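Local coordinates for uncharacterized protein (PDB 4ZKQ), which binds chemokines and probably serves a rodent gammaherpesvirus as a decoy receptor, at residues K30-T35 with T51-T56; L42-I47 with I161-I166; L75-T80 with T211-K216; S105-F110 with P119-V124. All blocks are in the same frame, centred on the assembly; numbering follows the deposited sequence. Where two conformers were deposited one is given.

The four contacts illustrate how chemistry changes with place in an all-beta protein. Contacts 2 and 4 are buried: contact 4 is apolar between its side chains, and contact 2 is too, apart from the Glu163 carboxylate lying on Val44. Contacts 1 and 3 are only partly buried. A salt bridge crosses only in contact 3; in contact 1 the charged groups find their partners outside the two segments. Contacts 1, 2 and 4 reach the same mixed sheet, and contacts 1 and 2 share helix 44-51. Contact 3 involves a different sheet through strand 206-223, yet touches contact 1, where Thr56 and Lys54 meet Lys215 and Asp78. Contacts 2 and 4 also touch, by packing of Ile161 on Leu107.

Contact 1 of 4, residues K30-T35 with T51-T56; sequences KDRQAT and TCDKIT
Thr51, at the end of a helix, presses its methyl group against the backbone of Thr35, and this is the tight part of the contact. Thr51 CG2 lies 3.7 Å from Thr35 C and 3.8 Å from Thr35 O. The same methyl stands 4.5 Å from Ala34 CB, which points toward it. With chi1 at 68°, CG2 lies opposite the carbonyl carbon of Thr51 and OG1 is turned back to the helix, where it is hydrogen-bonded to Ile47 O.

The other side is looser. Arg32 comes near Asp53 with its aliphatic part, CG being 4.4 Å from Asp53 OD1, while Arg32 NE stays 6.5 Å from that oxygen. The carboxylate is held by other groups: Arg29 forms a salt bridge to OD1, and Gly175 N is bound at OD2. Farther out, exposed Gln33 gives its backbone N to Asp31 OD1 in an Asx turn, at 2.9 Å and from above the carboxylate plane, and Ala34 N closes a type I turn on Asp31 O.

Arg29 joins both sides, since it also binds Ala34 O. The loop that follows strand 23-26 thus folds over the junction between helix 44-51 and strand 54-59, with Cys52 disulfide-bonded to Cys177 of strand 175-181 and strand 324-330 lying against Arg32 and Asp53.

Contact 2 of 4, residues L42-I47 with I161-I166; sequences LPVEDI and IQEALI
Leu165 extends from strand 161-169 to meet Val44 and Ile47, which face it from neighbouring turns of helix 44-51, and these apolar contacts make up most of the interface. One branch, Leu165 CD2, serves both partners: it is 3.8 Å from Ile47 CG2 and 4.1 Å from Val44 CG1. The valine and leucine side chains run antiparallel and overlap along their flanks, so that Val44 CG1 also lies alongside the leucine stem, 4.1 Å from Leu165 CB. In Leu165, CG is swung opposite the backbone N (chi1 169°), which carries CD2 off the sheet and between the two helical residues. Leu179 and Ile48 lie against the same leucine.

A second kind of contact sets a carboxylate against a hydrocarbon. Glu163, two residues earlier on the same strand face, extends its chain to meet Val44 head-on. OE2 of Glu163 is 3.6 Å from Val44 CG1 and 3.8 Å from Val44 CG2, so it rests against both methyls without a polar bond.

The backbone bonds of the helix are internal, and those of the strand go to its two neighbours, 85-94 and 175-181; none crosses. Pro43 occupies the N-cap position, and its O accepts Ile47 N at 3.1 Å in the first turn.

Between these segments packing therefore does the work, with no hydrogen bond across; a polar link comes only at the helix end, where Thr51 O is bonded to His167 NE2 of the same strand. The negative end of Glu163 near the first helical turn would probably be mildly favourable electrostatically.

Contact 3 of 4, residues L75-T80 with T211-K216; sequences LSTDIT and TTLSKK
Asp78 and Lys215 form a salt bridge across this contact, and most of its polar atoms are accounted for by a small network around that pair. Lys215 NZ donates to Asp78 OD1 at 2.9 Å, meeting the syn lone pair, on the side of the other carboxylate oxygen. NZ is equally near that second atom, Asp78 OD2, again at 2.9 Å, so the ammonium group sits across the mouth of the carboxylate. OD2 has its own cation, Lys54 NZ, which makes a further salt bridge to Glu384.

The buried Lys215 nitrogen is satisfied more than once: besides Asp78 it is hydrogen-bonded to Gln24 OE1 and to Thr56 OG1. Its chain runs extended from the strand and then bends at chi3 (-74°), which turns NZ to the carboxylate; the lysine and aspartate side chains cross at about a right angle. Thr77 OG1 lies farther off, 3.8 Å from Lys215 NZ.

Beside the charges the contact is apolar and sparse. Thr77 CG2 touches Leu213 CD1 at 4.2 Å, the two side chains crossing nearly perpendicularly. The loop backbone also finds donors: Ser76 O accepts from Arg236 NH1, with a weaker bond from the same nitrogen to Thr77 O, and Thr80 OG1 is bonded to Lys382.

The arrangement is a salt-bridge network in which carboxylates and lysines alternate, Glu384-Lys54-Asp78-Lys215, closed in by threonine and glutamine; it links the loop between strands 68-74 and 85-94 to strand 206-223.

Contact 4 of 4, residues S105-F110 with P119-V124; sequences SDLTVF and PQFVTV
Thr108 touches Pro119 only through its backbone, CA being 4.1 Å from the proline CD, while its hydroxyl OG1 makes its hydrogen bond with Glu116 OE2, just before the second segment. The polar atom nearest to Pro119 fares differently. Leu107 O lies 3.3 Å from Pro119 CD and is buried by the contact with no hydrogen-bond partner. Val109 pairs with His117 by backbone hydrogen bonds; two residues along, Pro119 has no N-H to offer, which probably explains the lack of a partner.

The rest of the contact is hydrocarbon packing. Leu107 crosses the proline at about a right angle, setting CD2 3.7 Å from Pro119 CG. The same methyl reaches Phe121, where CD2 of Leu107 is 3.9 Å from the ring atom CZ. With chi1 at 171°, the leucine CG lies opposite its backbone N, and the branch is thereby carried over toward both partners. At another part of the proline ring, Val109 CG2 adds a lighter contact, 4.2 Å from Pro119 CB. The Phe121 ring is also met by Trp94 in an edge-to-face arrangement.

Around this cluster Phe136 of strand 132-143 packs on both Leu107 and Pro119. Strand 108-111, at the edge of an antiparallel sheet, pairs with strand 147-152, while strand 117-125, outermost in the mixed sheet, pairs with strand 132-143; the contact thus joins the edges of two sheets close to the short connection between them.

Contact 1 of 4, residues K30-T35 with T51-T56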
loop_
_atom_site.group_PDB
_atom_site.type_symbol
_atom_site.label_atom_id
_atom_site.label_comp_id
_atom_site.label_asym_id
_atom_site.label_seq_id
_atom_site.Cartn_x
_atom_site.Cartn_y
_atom_site.Cartn_z
ATOM N N LYS A 30 14.475 -3.009 13.753
ATOM C CA LYS A 30 15.037 -2.795 15.079
ATOM C C LYS A 30 14.436 -1.567 15.754
ATOM O O LYS A 30 14.161 -1.581 16.954
ATOM C CB LYS A 30 16.558 -2.653 14.942
ATOM C CG LYS A 30 17.351 -2.616 16.224
ATOM C CD LYS A 30 18.836 -2.832 15.929
ATOM C CE LYS A 30 19.396 -1.757 15.003
ATOM N NZ LYS A 30 20.867 -1.887 14.799
ATOM N N ASP A 31 14.221 -0.516 14.965
ATOM C CA ASP A 31 13.751 0.773 15.468
ATOM C C ASP A 31 12.499 1.238 14.736
ATOM O O ASP A 31 12.564 1.771 13.624
ATOM C CB ASP A 31 14.855 1.823 15.327
ATOM C CG ASP A 31 14.455 3.182 15.883
ATOM O OD1 ASP A 31 13.371 3.314 16.487
ATOM O OD2 ASP A 31 15.246 4.127 15.718
ATOM N N ARG A 32 11.356 1.057 15.378
ATOM C CA ARG A 32 10.083 1.399 14.761
ATOM C C ARG A 32 9.820 2.904 14.738
ATOM O O ARG A 32 8.770 3.344 14.265
ATOM C CB ARG A 32 8.953 0.673 15.478
ATOM C CG ARG A 32 8.901 -0.805 15.144
ATOM C CD ARG A 32 7.931 -1.541 16.042
ATOM N NE ARG A 32 8.368 -1.531 17.436
ATOM C CZ ARG A 32 9.166 -2.442 17.985
ATOM N NH1 ARG A 32 9.632 -3.461 17.271
ATOM N NH2 ARG A 32 9.500 -2.332 19.266
ATOM N N GLN A 33 10.768 3.689 15.247
ATOM C CA GLN A 33 10.674 5.145 15.173
ATOM C C GLN A 33 11.571 5.698 14.065
ATOM O O GLN A 33 11.563 6.898 13.797
ATOM C CB GLN A 33 11.042 5.779 16.521
ATOM C CG GLN A 33 9.952 5.648 17.579
ATOM C CD GLN A 33 9.720 4.211 18.007
ATOM O OE1 GLN A 33 10.648 3.526 18.438
ATOM N NE2 GLN A 33 8.479 3.744 17.886
ATOM N N ALA A 34 12.339 4.822 13.419
ATOM C CA ALA A 34 13.250 5.250 12.359
ATOM C C ALA A 34 12.461 5.793 11.179
ATOM O O ALA A 34 11.336 5.367 10.930
ATOM C CB ALA A 34 14.154 4.104 11.914
ATOM N N THR A 35 13.057 6.744 10.466
ATOM C CA THR A 35 12.406 7.402 9.337
ATOM C C THR A 35 13.384 7.574 8.188
ATOM O O THR A 35 14.598 7.503 8.378
ATOM C CB THR A 35 11.862 8.791 9.717
ATOM O OG1 THR A 35 12.957 9.630 10.097
ATOM C CG2 THR A 35 10.872 8.699 10.867
ATOM N N THR A 51 13.379 1.098 7.845
ATOM C CA THR A 51 12.091 1.815 7.863
ATOM C C THR A 51 10.866 1.041 7.359
ATOM O O THR A 51 9.746 1.543 7.461
ATOM C CB THR A 51 12.191 3.123 7.037
ATOM O OG1 THR A 51 12.350 2.821 5.645
ATOM C CG2 THR A 51 13.375 3.965 7.522
ATOM N N CYS A 52 11.061 -0.167 6.838
ATOM C CA CYS A 52 9.944 -0.979 6.352
ATOM C C CYS A 52 9.463 -1.997 7.381
ATOM O O CYS A 52 10.269 -2.652 8.030
ATOM C CB CYS A 52 10.351 -1.707 5.068
ATOM S SG CYS A 52 10.606 -0.613 3.633
ATOM N N ASP A 53 8.143 -2.137 7.500
ATOM C CA ASP A 53 7.537 -3.127 8.388
ATOM C C ASP A 53 7.000 -4.300 7.583
ATOM O O ASP A 53 6.755 -5.380 8.115
ATOM C CB ASP A 53 6.428 -2.477 9.224
ATOM C CG ASP A 53 6.954 -1.363 10.106
ATOM O OD1 ASP A 53 7.750 -1.677 11.016
ATOM O OD2 ASP A 53 6.605 -0.179 9.879
ATOM N N LYS A 54 6.865 -4.085 6.280
ATOM C CA LYS A 54 6.354 -5.093 5.381
ATOM C C LYS A 54 6.872 -4.778 3.985
ATOM O O LYS A 54 7.061 -3.609 3.651
ATOM C CB LYS A 54 4.823 -5.099 5.432
ATOM C CG LYS A 54 4.127 -5.639 4.205
ATOM C CD LYS A 54 2.615 -5.663 4.414
ATOM C CE LYS A 54 1.886 -5.725 3.097
ATOM N NZ LYS A 54 0.448 -6.038 3.266
ATOM N N ILE A 55 7.109 -5.806 3.174
ATOM C CA ILE A 55 7.556 -5.574 1.810
ATOM C C ILE A 55 6.920 -6.554 0.821
ATOM O O ILE A 55 6.798 -7.746 1.087
ATOM C CB ILE A 55 9.089 -5.639 1.715
ATOM C CG1 ILE A 55 9.554 -5.169 0.331
ATOM C CG2 ILE A 55 9.603 -7.037 2.046
ATOM C CD1 ILE A 55 11.026 -4.837 0.283
ATOM N N THR A 56 6.493 -6.006 -0.311
ATOM C CA THR A 56 5.901 -6.774 -1.396
ATOM C C THR A 56 6.893 -6.780 -2.544
ATOM O O THR A 56 7.465 -5.744 -2.866
ATOM C CB THR A 56 4.560 -6.172 -1.850
ATOM O OG1 THR A 56 3.577 -6.354 -0.820
ATOM C CG2 THR A 56 4.049 -6.827 -3.150
#

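Contact 2 of 4, residues L42-I47 with I161-I166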
loop_
_atom_site.group_PDB
_atom_site.type_symbol
_atom_site.label_atom_id
_atom_site.label_comp_id
_atom_site.label_asym_id
_atom_site.label_seq_id
_atom_site.Cartn_x
_atom_site.Cartn_y
_atom_site.Cartn_z
ATOM N N LEU A 42 21.289 6.524 1.804
ATOM C CA LEU A 42 21.421 5.106 2.130
ATOM C C LEU A 42 21.090 4.252 0.917
ATOM O O LEU A 42 20.261 4.641 0.092
ATOM C CB LEU A 42 20.490 4.722 3.283
ATOM C CG LEU A 42 20.744 5.326 4.662
ATOM C CD1 LEU A 42 19.633 4.905 5.615
ATOM C CD2 LEU A 42 22.102 4.904 5.199
ATOM N N PRO A 43 21.728 3.077 0.797
ATOM C CA PRO A 43 21.284 2.177 -0.270
ATOM C C PRO A 43 19.873 1.660 -0.002
ATOM O O PRO A 43 19.416 1.696 1.140
ATOM C CB PRO A 43 22.311 1.037 -0.226
ATOM C CG PRO A 43 22.871 1.076 1.142
ATOM C CD PRO A 43 22.851 2.516 1.566
ATOM N N VAL A 44 19.213 1.181 -1.048
ATOM C CA VAL A 44 17.847 0.670 -0.959
ATOM C C VAL A 44 17.661 -0.353 0.163
ATOM O O VAL A 44 16.691 -0.290 0.915
ATOM C CB VAL A 44 17.432 0.028 -2.303
ATOM C CG1 VAL A 44 16.157 -0.789 -2.171
ATOM C CG2 VAL A 44 17.268 1.097 -3.372
ATOM N N GLU A 45 18.587 -1.303 0.275
ATOM C CA GLU A 45 18.404 -2.401 1.210
ATOM C C GLU A 45 18.490 -1.906 2.653
ATOM O O GLU A 45 17.837 -2.454 3.542
ATOM C CB GLU A 45 19.434 -3.513 0.953
ATOM C CG GLU A 45 20.884 -3.072 1.085
ATOM C CD GLU A 45 21.864 -4.091 0.521
ATOM O OE1 GLU A 45 21.418 -5.058 -0.132
ATOM O OE2 GLU A 45 23.082 -3.922 0.733
ATOM N N ASP A 46 19.275 -0.856 2.882
ATOM C CA ASP A 46 19.385 -0.268 4.208
ATOM C C ASP A 46 18.138 0.535 4.542
ATOM O O ASP A 46 17.688 0.532 5.683
ATOM C CB ASP A 46 20.615 0.634 4.326
ATOM C CG ASP A 46 21.917 -0.148 4.449
ATOM O OD1 ASP A 46 21.880 -1.395 4.531
ATOM O OD2 ASP A 46 22.983 0.497 4.477
ATOM N N ILE A 47 17.601 1.248 3.554
ATOM C CA ILE A 47 16.323 1.931 3.732
ATOM C C ILE A 47 15.274 0.919 4.171
ATOM O O ILE A 47 14.511 1.164 5.105
ATOM C CB ILE A 47 15.840 2.623 2.443
ATOM C CG1 ILE A 47 16.804 3.737 2.034
ATOM C CG2 ILE A 47 14.425 3.190 2.630
ATOM C CD1 ILE A 47 16.539 4.308 0.646
ATOM N N ILE A 161 16.843 1.412 -15.462
ATOM C CA ILE A 161 16.218 1.313 -14.143
ATOM C C ILE A 161 16.185 -0.145 -13.688
ATOM O O ILE A 161 15.346 -0.917 -14.133
ATOM C CB ILE A 161 14.794 1.898 -14.155
ATOM C CG1 ILE A 161 14.819 3.337 -14.689
ATOM C CG2 ILE A 161 14.198 1.875 -12.747
ATOM C CD1 ILE A 161 13.491 3.816 -15.210
ATOM N N GLN A 162 17.111 -0.516 -12.805
ATOM C CA GLN A 162 17.221 -1.899 -12.339
ATOM C C GLN A 162 16.096 -2.289 -11.390
ATOM O O GLN A 162 15.606 -3.419 -11.420
ATOM C CB GLN A 162 18.554 -2.127 -11.631
ATOM C CG GLN A 162 19.701 -2.475 -12.562
ATOM C CD GLN A 162 20.140 -1.299 -13.398
ATOM O OE1 GLN A 162 19.924 -0.145 -13.025
ATOM N NE2 GLN A 162 20.761 -1.580 -14.536
ATOM N N GLU A 163 15.721 -1.364 -10.517
ATOM C CA GLU A 163 14.654 -1.619 -9.566
ATOM C C GLU A 163 14.114 -0.315 -9.005
ATOM O O GLU A 163 14.786 0.721 -9.055
ATOM C CB GLU A 163 15.156 -2.505 -8.425
ATOM C CG GLU A 163 16.121 -1.801 -7.504
ATOM C CD GLU A 163 16.637 -2.691 -6.389
ATOM O OE1 GLU A 163 16.612 -3.924 -6.548
ATOM O OE2 GLU A 163 17.072 -2.148 -5.356
ATOM N N ALA A 164 12.902 -0.378 -8.463
ATOM C CA ALA A 164 12.306 0.762 -7.795
ATOM C C ALA A 164 11.659 0.341 -6.481
ATOM O O ALA A 164 10.817 -0.561 -6.434
ATOM C CB ALA A 164 11.293 1.434 -8.697
ATOM N N LEU A 165 12.086 1.009 -5.422
ATOM C CA LEU A 165 11.482 0.893 -4.108
ATOM C C LEU A 165 10.434 1.968 -3.920
ATOM O O LEU A 165 10.684 3.133 -4.225
ATOM C CB LEU A 165 12.554 1.027 -3.019
ATOM C CG LEU A 165 12.062 1.188 -1.577
ATOM C CD1 LEU A 165 11.412 -0.095 -1.076
ATOM C CD2 LEU A 165 13.201 1.624 -0.665
ATOM N N ILE A 166 9.268 1.577 -3.416
ATOM C CA ILE A 166 8.317 2.535 -2.887
ATOM C C ILE A 166 8.133 2.255 -1.404
ATOM O O ILE A 166 7.794 1.145 -0.998
ATOM C CB ILE A 166 6.971 2.484 -3.616
ATOM C CG1 ILE A 166 7.163 2.931 -5.072
ATOM C CG2 ILE A 166 5.946 3.377 -2.913
ATOM C CD1 ILE A 166 5.974 2.716 -5.945
#

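Contact 3 of 4, residues L75-T80 with T211-K216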
loop_
_atom_site.group_PDB
_atom_site.type_symbol
_atom_site.label_atom_id
_atom_site.label_comp_id
_atom_site.label_asym_id
_atom_site.label_seq_id
_atom_site.Cartn_x
_atom_site.Cartn_y
_atom_site.Cartn_z
ATOM N N LEU A 75 1.164 3.075 -5.019
ATOM C CA LEU A 75 1.898 3.481 -3.827
ATOM C C LEU A 75 1.709 2.431 -2.733
ATOM O O LEU A 75 2.590 2.246 -1.899
ATOM C CB LEU A 75 1.474 4.875 -3.359
ATOM C CG LEU A 75 1.841 6.030 -4.305
ATOM C CD1 LEU A 75 1.700 7.365 -3.593
ATOM C CD2 LEU A 75 3.245 5.921 -4.888
ATOM N N SER A 76 0.580 1.721 -2.767
ATOM C CA SER A 76 0.398 0.524 -1.946
ATOM C C SER A 76 -0.312 -0.566 -2.762
ATOM O O SER A 76 -1.370 -0.303 -3.324
ATOM C CB SER A 76 -0.412 0.862 -0.688
ATOM O OG SER A 76 -0.646 -0.293 0.099
ATOM N N THR A 77 0.242 -1.778 -2.844
ATOM C CA THR A 77 -0.445 -2.826 -3.604
ATOM C C THR A 77 -1.675 -3.355 -2.873
ATOM O O THR A 77 -2.632 -3.801 -3.502
ATOM C CB THR A 77 0.476 -4.027 -3.948
ATOM O OG1 THR A 77 1.154 -4.491 -2.770
ATOM C CG2 THR A 77 1.460 -3.629 -5.052
ATOM N N ASP A 78 -1.671 -3.281 -1.549
ATOM C CA ASP A 78 -2.757 -3.892 -0.796
ATOM C C ASP A 78 -3.795 -2.881 -0.328
ATOM O O ASP A 78 -3.527 -1.683 -0.208
ATOM C CB ASP A 78 -2.197 -4.655 0.398
ATOM C CG ASP A 78 -1.117 -5.640 -0.006
ATOM O OD1 ASP A 78 -1.391 -6.515 -0.854
ATOM O OD2 ASP A 78 0.003 -5.527 0.518
ATOM N N ILE A 79 -4.990 -3.390 -0.064
ATOM C CA ILE A 79 -6.053 -2.584 0.491
ATOM C C ILE A 79 -5.946 -2.662 2.001
ATOM O O ILE A 79 -6.000 -3.757 2.580
ATOM C CB ILE A 79 -7.444 -3.068 0.019
ATOM C CG1 ILE A 79 -7.576 -2.917 -1.500
ATOM C CG2 ILE A 79 -8.567 -2.319 0.737
ATOM C CD1 ILE A 79 -8.916 -3.363 -2.046
ATOM N N THR A 80 -5.739 -1.513 2.637
ATOM C CA THR A 80 -5.947 -1.437 4.080
ATOM C C THR A 80 -6.930 -0.313 4.353
ATOM O O THR A 80 -8.035 -0.555 4.822
ATOM C CB THR A 80 -4.646 -1.206 4.872
ATOM O OG1 THR A 80 -3.753 -2.309 4.668
ATOM C CG2 THR A 80 -4.954 -1.104 6.368
ATOM N N THR A 211 -3.953 -2.155 -15.085
ATOM C CA THR A 211 -2.878 -2.823 -14.360
ATOM C C THR A 211 -3.502 -3.832 -13.417
ATOM O O THR A 211 -4.277 -3.463 -12.539
ATOM C CB THR A 211 -2.008 -1.829 -13.560
ATOM O OG1 THR A 211 -1.363 -0.926 -14.462
ATOM C CG2 THR A 211 -0.934 -2.566 -12.745
ATOM N N THR A 212 -3.191 -5.108 -13.616
ATOM C CA THR A 212 -3.705 -6.157 -12.746
ATOM C C THR A 212 -2.616 -6.571 -11.762
ATOM O O THR A 212 -1.517 -6.954 -12.161
ATOM C CB THR A 212 -4.196 -7.371 -13.561
ATOM O OG1 THR A 212 -5.157 -6.926 -14.526
ATOM C CG2 THR A 212 -4.845 -8.419 -12.658
ATOM N N LEU A 213 -2.932 -6.451 -10.477
ATOM C CA LEU A 213 -2.039 -6.851 -9.400
ATOM C C LEU A 213 -2.536 -8.162 -8.820
ATOM O O LEU A 213 -3.674 -8.243 -8.369
ATOM C CB LEU A 213 -1.983 -5.771 -8.315
ATOM C CG LEU A 213 -1.562 -4.372 -8.772
ATOM C CD1 LEU A 213 -1.774 -3.349 -7.662
ATOM C CD2 LEU A 213 -0.116 -4.368 -9.231
ATOM N N SER A 214 -1.689 -9.185 -8.833
ATOM C CA SER A 214 -2.067 -10.496 -8.316
ATOM C C SER A 214 -1.034 -10.975 -7.311
ATOM O O SER A 214 0.128 -11.148 -7.658
ATOM C CB SER A 214 -2.197 -11.512 -9.455
ATOM O OG SER A 214 -3.030 -11.016 -10.487
ATOM N N LYS A 215 -1.470 -11.172 -6.070
ATOM C CA LYS A 215 -0.598 -11.611 -4.997
ATOM C C LYS A 215 -1.014 -12.978 -4.482
ATOM O O LYS A 215 -2.194 -13.224 -4.209
ATOM C CB LYS A 215 -0.605 -10.607 -3.842
ATOM C CG LYS A 215 0.098 -11.122 -2.580
ATOM C CD LYS A 215 0.173 -10.044 -1.495
ATOM C CE LYS A 215 1.208 -8.964 -1.821
ATOM N NZ LYS A 215 1.156 -7.818 -0.855
ATOM N N LYS A 216 -0.038 -13.859 -4.322
ATOM C CA LYS A 216 -0.304 -15.148 -3.700
ATOM C C LYS A 216 -0.310 -14.980 -2.187
ATOM O O LYS A 216 0.733 -14.856 -1.543
ATOM C CB LYS A 216 0.716 -16.205 -4.115
ATOM C CG LYS A 216 0.437 -17.569 -3.469
ATOM C CD LYS A 216 1.361 -18.660 -3.981
ATOM C CE LYS A 216 1.066 -19.999 -3.315
ATOM N NZ LYS A 216 2.117 -21.011 -3.628
#

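Contact 4 of 4, residues S105-F110 with P119-V124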
loop_
_atom_site.group_PDB
_atom_site.type_symbol
_atom_site.label_atom_id
_atom_site.label_comp_id
_atom_site.label_asym_id
_atom_site.label_seq_id
_atom_site.Cartn_x
_atom_site.Cartn_y
_atom_site.Cartn_z
ATOM N N SER A 105 18.743 12.972 -17.036
ATOM C CA SER A 105 17.758 14.024 -17.267
ATOM C C SER A 105 16.625 13.585 -18.182
ATOM O O SER A 105 15.622 14.284 -18.308
ATOM C CB SER A 105 18.442 15.256 -17.861
ATOM O OG SER A 105 19.409 15.769 -16.964
ATOM N N ASP A 106 16.783 12.436 -18.829
ATOM C CA ASP A 106 15.726 11.892 -19.675
ATOM C C ASP A 106 14.641 11.180 -18.868
ATOM O O ASP A 106 13.571 10.873 -19.392
ATOM C CB ASP A 106 16.317 10.921 -20.697
ATOM C CG ASP A 106 17.143 11.621 -21.757
ATOM O OD1 ASP A 106 16.722 12.701 -22.225
ATOM O OD2 ASP A 106 18.213 11.093 -22.117
ATOM N N LEU A 107 14.932 10.898 -17.600
ATOM C CA LEU A 107 13.964 10.253 -16.714
ATOM C C LEU A 107 13.088 11.284 -16.024
ATOM O O LEU A 107 13.596 12.226 -15.420
ATOM C CB LEU A 107 14.685 9.411 -15.656
ATOM C CG LEU A 107 13.838 8.841 -14.514
ATOM C CD1 LEU A 107 12.884 7.762 -15.016
ATOM C CD2 LEU A 107 14.742 8.305 -13.406
ATOM N N THR A 108 11.774 11.096 -16.095
ATOM C CA THR A 108 10.865 11.883 -15.278
ATOM C C THR A 108 9.905 10.977 -14.511
ATOM O O THR A 108 9.664 9.828 -14.890
ATOM C CB THR A 108 10.060 12.883 -16.120
ATOM O OG1 THR A 108 9.245 12.172 -17.059
ATOM C CG2 THR A 108 11.001 13.843 -16.864
ATOM N N VAL A 109 9.366 11.506 -13.421
ATOM C CA VAL A 109 8.383 10.788 -12.638
ATOM C C VAL A 109 7.336 11.757 -12.154
ATOM O O VAL A 109 7.597 12.953 -12.034
ATOM C CB VAL A 109 9.010 10.067 -11.415
ATOM C CG1 VAL A 109 10.169 9.199 -11.837
ATOM C CG2 VAL A 109 9.469 11.063 -10.356
ATOM N N PHE A 110 6.144 11.245 -11.888
ATOM C CA PHE A 110 5.152 12.030 -11.184
ATOM C C PHE A 110 4.307 11.137 -10.296
ATOM O O PHE A 110 4.344 9.911 -10.384
ATOM C CB PHE A 110 4.268 12.829 -12.156
ATOM C CG PHE A 110 3.575 12.002 -13.208
ATOM C CD1 PHE A 110 4.233 11.644 -14.370
ATOM C CD2 PHE A 110 2.254 11.628 -13.054
ATOM C CE1 PHE A 110 3.594 10.903 -15.346
ATOM C CE2 PHE A 110 1.607 10.885 -14.029
ATOM C CZ PHE A 110 2.278 10.527 -15.176
ATOM N N PRO A 119 13.626 13.389 -11.381
ATOM C CA PRO A 119 13.801 13.155 -9.942
ATOM C C PRO A 119 15.178 13.573 -9.473
ATOM O O PRO A 119 16.088 13.735 -10.286
ATOM C CB PRO A 119 13.607 11.640 -9.794
ATOM C CG PRO A 119 13.949 11.077 -11.128
ATOM C CD PRO A 119 13.528 12.122 -12.132
ATOM N N GLN A 120 15.320 13.762 -8.171
ATOM C CA GLN A 120 16.597 14.136 -7.597
ATOM C C GLN A 120 17.514 12.919 -7.575
ATOM O O GLN A 120 17.100 11.842 -7.149
ATOM C CB GLN A 120 16.394 14.688 -6.196
ATOM C CG GLN A 120 17.649 15.203 -5.554
ATOM C CD GLN A 120 17.367 15.925 -4.262
ATOM O OE1 GLN A 120 16.227 16.302 -3.978
ATOM N NE2 GLN A 120 18.402 16.115 -3.462
ATOM N N PHE A 121 18.743 13.088 -8.058
ATOM C CA PHE A 121 19.718 11.997 -8.090
ATOM C C PHE A 121 20.758 12.146 -6.993
ATOM O O PHE A 121 21.140 13.259 -6.632
ATOM C CB PHE A 121 20.425 11.932 -9.446
ATOM C CG PHE A 121 19.638 11.222 -10.510
ATOM C CD1 PHE A 121 18.564 11.837 -11.121
ATOM C CD2 PHE A 121 19.982 9.939 -10.905
ATOM C CE1 PHE A 121 17.842 11.191 -12.100
ATOM C CE2 PHE A 121 19.264 9.287 -11.882
ATOM C CZ PHE A 121 18.191 9.915 -12.482
ATOM N N VAL A 122 21.205 11.011 -6.466
ATOM C CA VAL A 122 22.276 10.971 -5.483
ATOM C C VAL A 122 23.179 9.783 -5.765
ATOM O O VAL A 122 22.790 8.851 -6.469
ATOM C CB VAL A 122 21.752 10.857 -4.038
ATOM C CG1 VAL A 122 21.053 12.135 -3.616
ATOM C CG2 VAL A 122 20.819 9.652 -3.892
ATOM N N THR A 123 24.386 9.832 -5.219
ATOM C CA THR A 123 25.266 8.678 -5.201
ATOM C C THR A 123 25.437 8.268 -3.753
ATOM O O THR A 123 25.666 9.118 -2.890
ATOM C CB THR A 123 26.632 8.978 -5.843
ATOM O OG1 THR A 123 26.433 9.421 -7.190
ATOM C CG2 THR A 123 27.513 7.733 -5.845
ATOM N N VAL A 124 25.296 6.974 -3.483
ATOM C CA VAL A 124 25.504 6.446 -2.139
ATOM C C VAL A 124 26.460 5.260 -2.199
ATOM O O VAL A 124 26.617 4.636 -3.247
ATOM C CB VAL A 124 24.179 5.997 -1.474
ATOM C CG1 VAL A 124 23.225 7.177 -1.306
ATOM C CG2 VAL A 124 23.526 4.884 -2.279
#